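Local coordinates for inositol dehydrogenase (Lactobacillus casei, PDB 4N54), which probably oxidises scyllo-inositol to the corresponding ketone, using NAD as cofactor, as a Rossmann-fold sugar alcohol dehydrogenase, at residues 135-140 / 193-198; 166-171 / 254-259; 186-191 / 248-253; 212-217 / 231-236. All coordinates share one frame; numbering follows the deposited sequence.

Contact 1 (135-140 / 193-198). With NAI (1,4-dihydronicotinamide adenine dinucleotide), chain E; 2H3 ((1r,2r,3r,4r,5r,6r)-cyclohexane-1,2,3,4,5,6-hexol), chain F.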
# COMPACT_ATOMS: atom_id res chain seq x y z
N GLY A 135 20.09 -0.87 26.14
CA GLY A 135 18.73 -0.75 25.67
C GLY A 135 18.51 -0.43 24.21
O GLY A 135 17.75 0.46 23.88
N PHE A 136 19.18 -1.15 23.34
CA PHE A 136 18.87 -1.10 21.93
C PHE A 136 17.63 -1.94 21.63
O PHE A 136 17.72 -3.05 21.14
CB PHE A 136 20.06 -1.58 21.12
CG PHE A 136 21.19 -0.60 21.06
CD1 PHE A 136 21.01 0.65 20.55
CD2 PHE A 136 22.44 -0.95 21.50
CE1 PHE A 136 22.04 1.53 20.49
CE2 PHE A 136 23.47 -0.07 21.42
CZ PHE A 136 23.27 1.17 20.92
N MET A 137 16.47 -1.38 21.93
CA MET A 137 15.21 -2.11 21.88
C MET A 137 14.78 -2.60 20.50
O MET A 137 14.02 -3.54 20.42
CB MET A 137 14.09 -1.29 22.51
CG MET A 137 13.53 -0.21 21.63
SD MET A 137 14.71 1.04 21.20
CE MET A 137 13.70 2.10 20.21
N ARG A 138 15.28 -1.99 19.44
CA ARG A 138 14.94 -2.43 18.11
C ARG A 138 15.30 -3.89 17.86
O ARG A 138 14.65 -4.56 17.09
CB ARG A 138 15.61 -1.55 17.06
CG ARG A 138 14.98 -0.20 16.92
CD ARG A 138 15.56 0.59 15.79
NE ARG A 138 15.35 2.01 15.98
CZ ARG A 138 15.61 2.93 15.08
NH1 ARG A 138 16.08 2.59 13.91
NH2 ARG A 138 15.40 4.19 15.34
N ARG A 139 16.34 -4.37 18.54
CA ARG A 139 16.75 -5.76 18.45
C ARG A 139 15.66 -6.69 18.93
O ARG A 139 15.67 -7.86 18.60
CB ARG A 139 18.01 -6.01 19.26
CG ARG A 139 19.21 -5.25 18.78
CD ARG A 139 20.46 -5.96 19.14
NE ARG A 139 21.64 -5.26 18.72
CZ ARG A 139 22.84 -5.81 18.68
NH1 ARG A 139 23.00 -7.07 19.02
NH2 ARG A 139 23.88 -5.10 18.29
N PHE A 140 14.74 -6.16 19.72
CA PHE A 140 13.63 -6.92 20.23
C PHE A 140 12.33 -6.71 19.45
O PHE A 140 11.36 -7.39 19.70
CB PHE A 140 13.41 -6.62 21.69
CG PHE A 140 14.43 -7.23 22.59
CD1 PHE A 140 15.57 -6.55 22.92
CD2 PHE A 140 14.23 -8.46 23.14
CE1 PHE A 140 16.48 -7.10 23.76
CE2 PHE A 140 15.15 -9.01 23.97
CZ PHE A 140 16.27 -8.33 24.28
N SER A 193 20.60 8.61 15.80
CA SER A 193 21.32 7.85 14.80
C SER A 193 22.01 6.62 15.37
O SER A 193 22.38 5.72 14.63
CB SER A 193 22.34 8.74 14.08
OG SER A 193 21.75 9.60 13.15
N ILE A 194 22.15 6.57 16.68
CA ILE A 194 22.84 5.47 17.30
C ILE A 194 22.05 4.16 17.22
O ILE A 194 22.64 3.10 17.16
CB ILE A 194 23.25 5.80 18.74
CG1 ILE A 194 24.25 4.77 19.23
CG2 ILE A 194 22.05 5.87 19.63
CD1 ILE A 194 25.01 5.16 20.38
N HIS A 195 20.73 4.25 17.19
CA HIS A 195 19.89 3.08 16.96
C HIS A 195 20.18 2.45 15.61
O HIS A 195 20.25 1.24 15.49
CB HIS A 195 18.42 3.46 16.99
CG HIS A 195 17.88 3.72 18.35
ND1 HIS A 195 17.54 2.72 19.22
CD2 HIS A 195 17.58 4.88 18.97
CE1 HIS A 195 17.08 3.25 20.33
NE2 HIS A 195 17.08 4.56 20.20
N ASP A 196 20.34 3.30 14.61
CA ASP A 196 20.57 2.88 13.26
C ASP A 196 21.96 2.28 13.09
O ASP A 196 22.15 1.35 12.34
CB ASP A 196 20.41 4.05 12.32
CG ASP A 196 19.04 4.66 12.38
OD1 ASP A 196 18.08 4.00 11.99
OD2 ASP A 196 18.95 5.81 12.82
N ILE A 197 22.92 2.84 13.80
CA ILE A 197 24.27 2.31 13.78
C ILE A 197 24.27 0.89 14.29
O ILE A 197 24.85 0.01 13.68
CB ILE A 197 25.21 3.18 14.62
CG1 ILE A 197 25.51 4.47 13.87
CG2 ILE A 197 26.47 2.43 14.92
CD1 ILE A 197 26.32 5.41 14.62
N ASP A 198 23.58 0.66 15.39
CA ASP A 198 23.48 -0.66 15.96
C ASP A 198 22.77 -1.66 15.05
O ASP A 198 23.16 -2.81 14.98
CB ASP A 198 22.80 -0.62 17.30
CG ASP A 198 22.79 -1.95 17.97
OD1 ASP A 198 23.85 -2.39 18.43
OD2 ASP A 198 21.72 -2.59 18.03
PA NAI E . 13.67 12.93 30.29
O1A NAI E . 14.42 14.16 30.33
O2A NAI E . 12.31 12.85 29.78
O5B NAI E . 13.66 12.27 31.68
C5B NAI E . 14.75 12.40 32.54
C4B NAI E . 14.46 11.78 33.89
O4B NAI E . 15.71 11.58 34.52
C3B NAI E . 13.69 12.68 34.82
O3B NAI E . 12.95 11.86 35.69
C2B NAI E . 14.73 13.34 35.68
O2B NAI E . 14.17 13.61 36.95
C1B NAI E . 15.75 12.23 35.77
N9A NAI E . 17.08 12.74 36.06
C8A NAI E . 17.72 13.68 35.39
N7A NAI E . 18.93 13.91 35.90
C5A NAI E . 19.09 13.07 36.91
C6A NAI E . 20.15 12.78 37.88
N6A NAI E . 21.28 13.45 37.83
N1A NAI E . 19.96 11.83 38.79
C2A NAI E . 18.81 11.16 38.81
N3A NAI E . 17.80 11.36 37.96
C4A NAI E . 17.87 12.30 37.01
O3 NAI E . 14.59 11.95 29.47
PN NAI E . 14.10 10.72 28.64
O1N NAI E . 13.57 11.20 27.39
O2N NAI E . 13.31 9.85 29.47
O5D NAI E . 15.45 9.99 28.35
C5D NAI E . 16.02 9.06 29.24
C4D NAI E . 17.09 8.18 28.62
O4D NAI E . 16.48 7.21 27.81
C3D NAI E . 18.07 8.94 27.75
O3D NAI E . 19.36 8.41 27.95
C2D NAI E . 17.58 8.63 26.36
O2D NAI E . 18.62 8.64 25.41
C1D NAI E . 16.93 7.27 26.51
N1N NAI E . 15.77 7.11 25.68
C2N NAI E . 15.71 6.04 24.94
C3N NAI E . 14.66 5.76 24.12
C7N NAI E . 14.69 4.53 23.29
O7N NAI E . 14.07 4.50 22.30
N7N NAI E . 15.38 3.48 23.62
C4N NAI E . 13.50 6.71 24.04
C5N NAI E . 13.68 7.84 24.92
C6N NAI E . 14.80 7.99 25.70
O3 2H3 F . 13.97 6.56 20.08
C3 2H3 F . 14.40 7.85 20.24
C4 2H3 F . 13.24 8.79 20.45
O4 2H3 F . 12.49 8.86 19.30
C5 2H3 F . 13.72 10.19 20.70
O5 2H3 F . 12.67 11.04 20.88
C6 2H3 F . 14.63 10.23 21.88
O6 2H3 F . 15.06 11.50 22.11
C1 2H3 F . 15.83 9.38 21.69
O1 2H3 F . 16.50 9.33 22.88
C2 2H3 F . 15.40 7.84 21.35
O2 2H3 F . 16.48 7.08 20.98
O HOH W 1 17.46 -0.20 19.19
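Phe136 lies flat against Asp198 where the loop following strand 132-134 of the Rossmann sheet meets helix 193-204. Ring and carboxylate planes are 6° apart, and Asp198 CB sits over the Phe136 ring, 3.8 Å from its centroid, a CH-pi contact that a flat aromatic suits. With CG anti to the backbone N (chi1 -175°), the Asp198 carboxylate is laid over the ring face, offset toward the rim. Arg139 grips it side-on, nearly coplanar: NE meets OD2 of Asp198 on its syn lone pair at 2.8 Å, and NH2 reaches OD1 of Asp198 at 2.7 Å. The Arg138 guanidinium, its plane 3° from the imidazole's, is centred over CB of His195, 3.4 Å from CZ of Arg138, at the base of that side chain. Its NH1 makes a salt bridge to Asp196 OD1, met from above the carboxylate plane and also bonded to Ser164 OG; NH2 bonds to Ser166. Met137 SD approaches the His195 ring obliquely and receives a weak hydrogen bond from the nicotinamide amide. Both ring nitrogens are engaged in plane: NE2 of His195 bonds to O2 of scyllo-inositol at 2.7 Å, and ND1 of His195 to a water, 2.9 Å away, that accepts from Arg138 N.

Contact 2 (166-171 / 254-259). With 2H3 ((1r,2r,3r,4r,5r,6r)-cyclohexane-1,2,3,4,5,6-hexol), chain F.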
# COMPACT_ATOMS: atom_id res chain seq x y z
N SER A 166 15.46 7.74 11.06
CA SER A 166 14.85 7.91 12.37
C SER A 166 14.45 9.37 12.56
O SER A 166 15.26 10.21 12.91
CB SER A 166 15.78 7.47 13.49
OG SER A 166 16.19 6.14 13.34
N ILE A 167 13.20 9.67 12.30
CA ILE A 167 12.74 11.04 12.33
C ILE A 167 11.59 11.18 13.32
O ILE A 167 10.53 10.62 13.11
CB ILE A 167 12.32 11.50 10.94
CG1 ILE A 167 13.40 11.13 9.93
CG2 ILE A 167 12.06 13.00 10.92
CD1 ILE A 167 13.10 11.52 8.57
N ASP A 168 11.84 11.89 14.40
CA ASP A 168 10.84 12.13 15.43
C ASP A 168 9.66 12.92 14.88
O ASP A 168 9.79 13.61 13.90
CB ASP A 168 11.46 12.88 16.61
CG ASP A 168 11.69 12.01 17.81
OD1 ASP A 168 11.06 10.95 17.90
OD2 ASP A 168 12.47 12.39 18.69
N PRO A 169 8.51 12.81 15.53
CA PRO A 169 7.31 13.54 15.12
C PRO A 169 7.39 15.01 15.47
O PRO A 169 7.83 15.36 16.54
CB PRO A 169 6.24 12.89 15.97
CG PRO A 169 6.91 12.45 17.14
CD PRO A 169 8.23 11.99 16.71
N ALA A 170 6.91 15.86 14.57
CA ALA A 170 6.81 17.28 14.81
C ALA A 170 5.94 17.56 16.02
O ALA A 170 6.17 18.50 16.74
CB ALA A 170 6.29 17.97 13.62
N ALA A 171 4.96 16.70 16.26
CA ALA A 171 4.09 16.81 17.41
C ALA A 171 4.84 16.64 18.72
O ALA A 171 4.40 17.14 19.74
CB ALA A 171 2.96 15.83 17.32
N HIS A 254 4.25 13.65 9.59
CA HIS A 254 3.25 12.61 9.47
C HIS A 254 3.18 11.68 10.65
O HIS A 254 2.22 10.94 10.80
CB HIS A 254 3.42 11.83 8.17
CG HIS A 254 4.71 11.08 8.07
ND1 HIS A 254 5.88 11.66 7.68
CD2 HIS A 254 4.99 9.78 8.28
CE1 HIS A 254 6.84 10.75 7.67
NE2 HIS A 254 6.32 9.60 8.03
N GLY A 255 4.19 11.73 11.51
CA GLY A 255 4.28 10.84 12.63
C GLY A 255 5.71 10.51 12.99
O GLY A 255 6.60 11.32 12.84
N TYR A 256 5.92 9.30 13.49
CA TYR A 256 7.23 8.84 13.91
C TYR A 256 7.81 8.02 12.79
O TYR A 256 7.39 6.91 12.56
CB TYR A 256 7.08 8.00 15.17
CG TYR A 256 8.34 7.52 15.85
CD1 TYR A 256 9.44 8.32 15.97
CD2 TYR A 256 8.40 6.26 16.41
CE1 TYR A 256 10.56 7.88 16.61
CE2 TYR A 256 9.51 5.82 17.05
CZ TYR A 256 10.59 6.63 17.15
OH TYR A 256 11.70 6.18 17.78
N HIS A 257 8.75 8.59 12.06
CA HIS A 257 9.30 7.87 10.94
C HIS A 257 10.58 7.12 11.26
O HIS A 257 11.67 7.64 11.15
CB HIS A 257 9.50 8.77 9.74
CG HIS A 257 9.60 8.02 8.45
ND1 HIS A 257 8.56 7.90 7.57
CD2 HIS A 257 10.62 7.32 7.91
CE1 HIS A 257 8.94 7.18 6.53
NE2 HIS A 257 10.18 6.81 6.72
N VAL A 258 10.41 5.87 11.66
CA VAL A 258 11.54 4.98 11.82
C VAL A 258 11.44 3.92 10.75
O VAL A 258 10.61 3.05 10.82
CB VAL A 258 11.59 4.37 13.21
CG1 VAL A 258 12.79 3.47 13.35
CG2 VAL A 258 11.66 5.46 14.24
N GLU A 259 12.30 4.03 9.76
CA GLU A 259 12.31 3.14 8.62
C GLU A 259 13.71 2.60 8.39
O GLU A 259 14.68 3.31 8.53
CB GLU A 259 11.81 3.88 7.38
CG GLU A 259 11.96 3.12 6.09
CD GLU A 259 11.79 3.98 4.88
OE1 GLU A 259 11.67 5.19 5.03
OE2 GLU A 259 11.79 3.43 3.77
O3 2H3 F . 13.97 6.56 20.08
C3 2H3 F . 14.40 7.85 20.24
C4 2H3 F . 13.24 8.79 20.45
O4 2H3 F . 12.49 8.86 19.30
C5 2H3 F . 13.72 10.19 20.70
O5 2H3 F . 12.67 11.04 20.88
C6 2H3 F . 14.63 10.23 21.88
O6 2H3 F . 15.06 11.50 22.11
C1 2H3 F . 15.83 9.38 21.69
O1 2H3 F . 16.50 9.33 22.88
C2 2H3 F . 15.40 7.84 21.35
O2 2H3 F . 16.48 7.08 20.98
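Gly255 turns its carbonyl to Pro169, its O lying 3.3 Å from CA of Pro169 in a CA-H...O contact; its backbone angles are ones a side chain would make difficult. Tyr256 follows, with CG opposite the backbone N (chi1 -174°), and its ring runs obliquely past Asp168 and the Pro169 ring. CE1 of Tyr256 approaches OD1 of Asp168 to 3.4 Å, and its OH stands 3.2 Å from O4 of scyllo-inositol. Asp168 takes two neighbouring hydroxyls of that ligand, O4 onto OD1 at 2.9 Å and O5 onto OD2 at 2.6 Å. Replacing Tyr256 by an alanine would probably open a gap beside the Asp168 carboxylate and take away the hydroxyl that stands next to O4 and O3 of the inositol. His257 makes the backbone pairing with Ile167: Ile167 N donates to His257 O at 2.8 Å, and His257 N to Ile167 O at 2.9 Å. Its imidazole is fixed at both nitrogens, ND1 to His254 NE2 and NE2 to Glu259 OE1, while Glu259 also pairs with Arg163 and with Arg270 of a neighbouring subunit. Val258 sits opposite Ser166, its CG2 over one face of the Tyr256 ring. In the mixed sheet of the C-terminal domain, one strand thus ends and its antiparallel neighbour begins beside the inositol pocket, an arrangement that fits the GFO/IDH/MocA family.

Contact 3 (186-191 / 248-253). With 2H3 ((1r,2r,3r,4r,5r,6r)-cyclohexane-1,2,3,4,5,6-hexol), chain F.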
# COMPACT_ATOMS: atom_id res chain seq x y z
N GLY A 186 23.49 14.83 23.69
CA GLY A 186 24.59 14.33 22.91
C GLY A 186 24.45 14.69 21.46
O GLY A 186 25.33 14.44 20.66
N GLY A 187 23.31 15.29 21.12
CA GLY A 187 23.03 15.69 19.76
C GLY A 187 22.31 14.62 18.98
O GLY A 187 22.19 13.50 19.44
N LEU A 188 21.84 14.97 17.80
CA LEU A 188 21.02 14.12 16.96
C LEU A 188 21.62 12.74 16.71
O LEU A 188 20.93 11.73 16.72
CB LEU A 188 20.75 14.80 15.63
CG LEU A 188 19.81 14.17 14.61
CD1 LEU A 188 18.44 14.01 15.17
CD2 LEU A 188 19.78 14.99 13.37
N PHE A 189 22.93 12.72 16.49
CA PHE A 189 23.62 11.52 16.10
C PHE A 189 23.80 10.53 17.23
O PHE A 189 23.63 9.34 17.03
CB PHE A 189 24.93 11.89 15.43
CG PHE A 189 24.75 12.69 14.20
CD1 PHE A 189 24.14 12.16 13.11
CD2 PHE A 189 25.17 13.98 14.12
CE1 PHE A 189 23.97 12.88 11.99
CE2 PHE A 189 25.00 14.70 13.00
CZ PHE A 189 24.41 14.16 11.93
N LEU A 190 24.10 11.02 18.41
CA LEU A 190 24.25 10.19 19.59
C LEU A 190 22.91 9.78 20.18
O LEU A 190 22.82 8.78 20.84
CB LEU A 190 25.03 10.94 20.66
CG LEU A 190 26.55 10.89 20.72
CD1 LEU A 190 27.01 9.51 20.99
CD2 LEU A 190 27.15 11.42 19.45
N ASP A 191 21.89 10.59 19.95
CA ASP A 191 20.59 10.35 20.55
C ASP A 191 19.69 9.50 19.66
O ASP A 191 18.98 8.66 20.15
CB ASP A 191 19.89 11.67 20.87
CG ASP A 191 18.67 11.48 21.73
OD1 ASP A 191 18.75 10.74 22.71
OD2 ASP A 191 17.62 12.06 21.40
N ALA A 248 18.35 11.36 10.07
CA ALA A 248 17.72 11.54 11.35
C ALA A 248 17.19 12.95 11.43
O ALA A 248 17.62 13.81 10.70
CB ALA A 248 18.66 11.28 12.45
N GLY A 249 16.23 13.16 12.33
CA GLY A 249 15.53 14.42 12.38
C GLY A 249 14.54 14.55 13.51
O GLY A 249 14.27 13.60 14.21
N ARG A 250 14.02 15.75 13.67
CA ARG A 250 13.07 16.02 14.73
C ARG A 250 11.77 16.58 14.19
O ARG A 250 10.88 16.91 14.95
CB ARG A 250 13.67 16.96 15.76
CG ARG A 250 14.97 16.52 16.40
CD ARG A 250 14.82 15.32 17.28
NE ARG A 250 16.05 14.96 17.95
CZ ARG A 250 16.19 13.97 18.81
NH1 ARG A 250 15.16 13.21 19.13
NH2 ARG A 250 17.35 13.74 19.38
N ASN A 251 11.65 16.66 12.88
CA ASN A 251 10.48 17.24 12.25
C ASN A 251 9.81 16.37 11.20
O ASN A 251 9.81 16.68 10.03
CB ASN A 251 10.80 18.60 11.64
CG ASN A 251 9.59 19.31 11.12
OD1 ASN A 251 8.52 19.19 11.67
ND2 ASN A 251 9.76 20.03 10.06
N ALA A 252 9.21 15.27 11.63
CA ALA A 252 8.40 14.47 10.73
C ALA A 252 6.94 14.90 10.91
O ALA A 252 6.39 14.80 11.98
CB ALA A 252 8.58 13.02 10.98
N ALA A 253 6.35 15.40 9.84
CA ALA A 253 4.99 15.93 9.88
C ALA A 253 3.92 14.87 9.98
O ALA A 253 2.82 15.14 10.41
CB ALA A 253 4.73 16.80 8.68
O3 2H3 F . 13.97 6.56 20.08
C3 2H3 F . 14.40 7.85 20.24
C4 2H3 F . 13.24 8.79 20.45
O4 2H3 F . 12.49 8.86 19.30
C5 2H3 F . 13.72 10.19 20.70
O5 2H3 F . 12.67 11.04 20.88
C6 2H3 F . 14.63 10.23 21.88
O6 2H3 F . 15.06 11.50 22.11
C1 2H3 F . 15.83 9.38 21.69
O1 2H3 F . 16.50 9.33 22.88
C2 2H3 F . 15.40 7.84 21.35
O2 2H3 F . 16.48 7.08 20.98
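Leu188 and Ala248, with CA atoms 7.0 Å apart, mark where the single turn of helix 188-191 comes up to the end of strand 243-249, just before the chain turns a corner at Arg250. Gly187 occupies the N-cap position, and its carbonyl accepts from Asp191 N. Leu188 fills the apolar part of the interface: its CG lies 3.8 Å from CB of Ala248, CD2 rests on the Ala248 carbonyl, and its side chain passes alongside that of Arg250 in the opposite direction, CD1 coming to 3.8 Å from NE of Arg250. A branched leucine can spread its two methyls over strand and arginine together, while the small alanine and Gly249 let it come close. Asp191 holds CG anti to the backbone N (chi1 -169°), which brings its carboxylate to Arg250 and the inositol. The two side chains cross at about a right angle, though carboxylate and guanidinium planes are only 32° apart. NH2 of Arg250 points almost straight (165°) at OD2 of Asp191, 2.6 Å away, in the guanidinium plane and on the anti lone pair. The same OD2 of Asp191 accepts from O6 of scyllo-inositol at 2.7 Å, and OD1 of Asp191 from O1 at 2.7 Å. Lys108 forms a second salt bridge, to OD1. Putting an alanine in place of Asp191 would probably leave Arg250 NH2 and the Lys108 amine without their acidic mate, and O1 and O6 without acceptors. One carboxylate therefore reads two adjacent hydroxyls while two cations probably help fix its rotation, as befits recognition of an uncharged polyol ring.

Contact 4 (212-217 / 231-236)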
# COMPACT_ATOMS: atom_id res chain seq x y z
N TRP A 212 30.59 10.63 6.30
CA TRP A 212 30.39 12.06 6.09
C TRP A 212 28.95 12.38 6.48
O TRP A 212 28.05 11.65 6.12
CB TRP A 212 30.64 12.46 4.64
CG TRP A 212 30.45 13.92 4.37
CD1 TRP A 212 30.71 14.95 5.22
CD2 TRP A 212 29.95 14.51 3.17
NE1 TRP A 212 30.40 16.14 4.63
CE2 TRP A 212 29.93 15.90 3.37
CE3 TRP A 212 29.50 14.01 1.96
CZ2 TRP A 212 29.50 16.77 2.41
CZ3 TRP A 212 29.08 14.88 1.01
CH2 TRP A 212 29.08 16.24 1.23
N ALA A 213 28.75 13.45 7.23
CA ALA A 213 27.43 13.85 7.67
C ALA A 213 27.19 15.33 7.41
O ALA A 213 28.06 16.15 7.61
CB ALA A 213 27.25 13.55 9.11
N ILE A 214 26.00 15.65 6.91
CA ILE A 214 25.58 17.03 6.73
C ILE A 214 24.27 17.25 7.46
O ILE A 214 23.73 16.33 8.03
CB ILE A 214 25.48 17.43 5.26
CG1 ILE A 214 24.45 16.58 4.52
CG2 ILE A 214 26.83 17.32 4.59
CD1 ILE A 214 24.38 16.86 3.08
N GLY A 215 23.77 18.47 7.46
CA GLY A 215 22.66 18.84 8.32
C GLY A 215 22.07 20.19 8.01
O GLY A 215 22.68 20.99 7.32
N LEU A 216 20.87 20.44 8.53
CA LEU A 216 20.09 21.62 8.19
C LEU A 216 18.98 21.90 9.20
O LEU A 216 18.35 20.99 9.70
CB LEU A 216 19.49 21.48 6.78
CG LEU A 216 18.59 22.57 6.21
CD1 LEU A 216 19.29 23.90 6.13
CD2 LEU A 216 18.07 22.19 4.85
N ASN A 217 18.79 23.17 9.52
CA ASN A 217 17.68 23.62 10.34
C ASN A 217 16.90 24.64 9.51
O ASN A 217 17.48 25.55 8.95
CB ASN A 217 18.17 24.25 11.64
CG ASN A 217 18.73 23.25 12.61
OD1 ASN A 217 19.30 22.26 12.22
ND2 ASN A 217 18.57 23.52 13.88
N THR A 231 17.47 18.32 11.14
CA THR A 231 17.56 17.19 10.23
C THR A 231 18.99 16.95 9.76
O THR A 231 19.65 17.84 9.25
CB THR A 231 16.66 17.36 8.99
OG1 THR A 231 15.36 17.84 9.37
CG2 THR A 231 16.49 16.04 8.26
N GLY A 232 19.46 15.72 9.93
CA GLY A 232 20.75 15.30 9.44
C GLY A 232 20.73 14.15 8.45
O GLY A 232 19.86 13.30 8.48
N ALA A 233 21.73 14.14 7.57
CA ALA A 233 21.89 13.09 6.58
C ALA A 233 23.35 12.65 6.54
O ALA A 233 24.23 13.45 6.78
CB ALA A 233 21.47 13.57 5.26
N ALA A 234 23.59 11.38 6.24
CA ALA A 234 24.93 10.85 6.29
C ALA A 234 25.18 9.66 5.37
O ALA A 234 24.33 8.81 5.20
CB ALA A 234 25.30 10.49 7.68
N LEU A 235 26.37 9.63 4.79
CA LEU A 235 26.86 8.50 4.03
C LEU A 235 27.97 7.82 4.82
O LEU A 235 28.86 8.47 5.33
CB LEU A 235 27.38 8.97 2.69
CG LEU A 235 27.97 7.95 1.73
CD1 LEU A 235 26.97 6.89 1.41
CD2 LEU A 235 28.36 8.63 0.47
N MET A 236 27.88 6.50 4.95
CA MET A 236 28.90 5.73 5.64
C MET A 236 29.41 4.58 4.78
O MET A 236 28.67 4.01 4.00
CB MET A 236 28.38 5.19 6.97
CG MET A 236 27.63 6.19 7.80
SD MET A 236 27.50 5.77 9.52
CE MET A 236 26.52 4.33 9.43
O HOH W 2 15.64 20.52 8.60
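Trp212 to Leu216 pair with Thr231 to Leu235 as antiparallel neighbours in the mixed sheet of the C-terminal domain, strand 208-216 lying next to strand 231-238, their segment axes 162° apart. Hydrogen-bonded pairs, such as Ile214 with Ala233, alternate with non-hydrogen-bonded ones. Ile214 N gives a 2.8 Å bond to Ala233 O, and Ala233 N returns one of 3.0 Å to Ile214 O; Trp212 with Leu235 and Leu216 with Thr231 repeat the exchange. Small residues suit the sheet face of Ala213 and Ala234: their CB atoms come within 3.9 Å of each other, and Leu338 of helix 325-344 packs over both. Gly215 and Gly232 add no side chain to this face; their CA atoms, 4.2 Å apart, have the spacing of a non-hydrogen-bonded pair, matched by Ala213 with Ala234. The other face carries Trp212, Ile214, Leu216 and Leu235, with Ala233 and Thr231 among them. With CG anti to the backbone N (chi1 180°), Trp212 lays its indole against CG2 of Ile214, and its NE1 bonds to Asn345. This side meets a neighbouring subunit, whose Trp212 packs on Trp212 and Leu235 and whose Met236 packs on Ile214, so the bulky apolar residues there form part of the subunit interface. At the far end one water donates to Leu216 O at 3.0 Å and accepts from Thr231 OG1 at 2.8 Å.

How the contacts relate
Contacts 1, 2 and 3 all touch scyllo-inositol, contributing His195, Asp168 with Tyr256, and Asp191 with Arg250 to its pocket, whereas contact 4 stands back, the Thr231 side chain about 14 Å from the ligand. Contacts 2 and 3, centres about 10 Å apart, are joined by a salt bridge of Asp168 OD2 with Arg250 NH1 at 2.8 Å, so the acidic groups of both share one arginine. Contact 1 connects to contact 2 through Arg138 NH2 and Ser166 OG, 2.9 Å apart, although their centres lie about 16 Å from each other. Contact 4 extends the same sheet outward from contact 3, Gly232 N lying 2.8 Å from Ala248 O. Contacts 2, 3 and 4 also reach a neighbouring subunit.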